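Local coordinates for uncharacterized protein (PDB 4ORL) that is of unknown function but belongs to the DUF4783 family and probably adopts an NTF2-like fold, a curved beta-sheet packed against helices, at residues A[10-13]-A[19-22]. Numbering follows the deposited sequence.
Sequences TAFK and ELSK
A11 and L20 bring helices 6-14 and 17-21 together, their CA atoms only 5.2 Å apart, an approach that the small side chain of A11 makes possible. No hydrogen bond joins segments 10-13 and 19-22. The A11 methyl points toward the second helix and rests on its backbone, with CB 3.5 Å from the N of L20, while the CB atoms of E19 and L20 also pack on this methyl. On the inner side, L20 turns its CG anti to the backbone N (chi1 -171°); its CD1 approaches the F12 ring obliquely, 3.7 Å from CE2 of F12, and CD2 lies near CZ. A branched aliphatic and a large aromatic suit this buried flank, where both also touch M48 of helix 41-54; F12 reaches V87 and C89 on the sheet, L20 I100 and I103. On the outer side, the extended E19 chain runs back over the first helix, placing OE1 3.6 Å from CG2 of T10, while OE2 forms a salt bridge with R14, an apt use of a partly exposed carboxylate. Such a tight helical hairpin, laid with helix 41-54 against a curved sheet, is consistent with the NTF2-like fold.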
loop_
_atom_site.group_PDB
_atom_site.type_symbol
_atom_site.label_atom_id
_atom_site.label_comp_id
_atom_site.label_asym_id
_atom_site.label_seq_id
_atom_site.Cartn_x
_atom_site.Cartn_y
_atom_site.Cartn_z
ATOM N N THR A 10 2.331 -6.738 -6.637
ATOM C CA THR A 10 2.596 -8.114 -6.226
ATOM C C THR A 10 2.635 -8.246 -4.702
ATOM O O THR A 10 2.112 -9.215 -4.146
ATOM C CB THR A 10 3.903 -8.625 -6.866
ATOM O OG1 THR A 10 3.754 -8.632 -8.291
ATOM C CG2 THR A 10 4.266 -10.045 -6.397
ATOM N N ALA A 11 3.211 -7.252 -4.015
ATOM C CA ALA A 11 3.256 -7.273 -2.541
ATOM C C ALA A 11 1.852 -7.324 -1.942
ATOM O O ALA A 11 1.589 -8.068 -1.014
ATOM C CB ALA A 11 4.002 -6.072 -2.008
ATOM N N PHE A 12 0.944 -6.534 -2.482
ATOM C CA PHE A 12 -0.420 -6.573 -2.004
ATOM C C PHE A 12 -1.133 -7.860 -2.352
ATOM O O PHE A 12 -1.805 -8.442 -1.500
ATOM C CB PHE A 12 -1.225 -5.356 -2.479
ATOM C CG PHE A 12 -0.947 -4.124 -1.676
ATOM C CD1 PHE A 12 -1.478 -3.973 -0.405
ATOM C CD2 PHE A 12 -0.225 -3.105 -2.209
ATOM C CE1 PHE A 12 -1.201 -2.824 0.342
ATOM C CE2 PHE A 12 0.056 -1.964 -1.451
ATOM C CZ PHE A 12 -0.421 -1.852 -0.199
ATOM N N LYS A 13 -0.909 -8.372 -3.563
ATOM C CA LYS A 13 -1.508 -9.659 -3.954
ATOM C C LYS A 13 -1.095 -10.778 -3.015
ATOM O O LYS A 13 -1.888 -11.683 -2.743
ATOM C CB LYS A 13 -1.095 -10.042 -5.390
ATOM C CG LYS A 13 -1.715 -9.195 -6.478
ATOM C CD LYS A 13 -1.246 -9.574 -7.879
ATOM C CE LYS A 13 -2.073 -8.843 -8.921
ATOM N NZ LYS A 13 -3.441 -9.426 -9.062
ATOM N N GLU A 19 7.912 -7.623 1.018
ATOM C CA GLU A 19 8.022 -7.179 -0.376
ATOM C C GLU A 19 7.655 -5.720 -0.472
ATOM O O GLU A 19 8.296 -4.966 -1.181
ATOM C CB GLU A 19 7.141 -8.012 -1.307
ATOM C CG GLU A 19 7.703 -9.398 -1.592
ATOM C CD GLU A 19 6.883 -10.226 -2.563
ATOM O OE1 GLU A 19 5.999 -9.677 -3.241
ATOM O OE2 GLU A 19 7.121 -11.453 -2.645
ATOM N N LEU A 20 6.620 -5.329 0.265
ATOM C CA LEU A 20 6.112 -3.950 0.224
ATOM C C LEU A 20 7.151 -2.969 0.756
ATOM O O LEU A 20 7.291 -1.864 0.243
ATOM C CB LEU A 20 4.816 -3.833 1.018
ATOM C CG LEU A 20 4.009 -2.519 0.924
ATOM C CD1 LEU A 20 3.597 -2.204 -0.520
ATOM C CD2 LEU A 20 2.810 -2.576 1.856
ATOM N N SER A 21 7.905 -3.403 1.771
ATOM C CA SER A 21 8.893 -2.556 2.438
ATOM C C SER A 21 9.947 -2.021 1.466
ATOM O O SER A 21 10.428 -0.898 1.621
ATOM C CB SER A 21 9.559 -3.326 3.577
ATOM O OG SER A 21 10.444 -4.312 3.079
ATOM N N LYS A 22 10.270 -2.814 0.438
ATOM C CA LYS A 22 11.213 -2.412 -0.610
ATOM C C LYS A 22 10.843 -1.060 -1.263
ATOM O O LYS A 22 11.723 -0.288 -1.672
ATOM C CB LYS A 22 11.275 -3.509 -1.696
ATOM C CG LYS A 22 12.221 -3.216 -2.859
ATOM C CD LYS A 22 12.502 -4.473 -3.688
#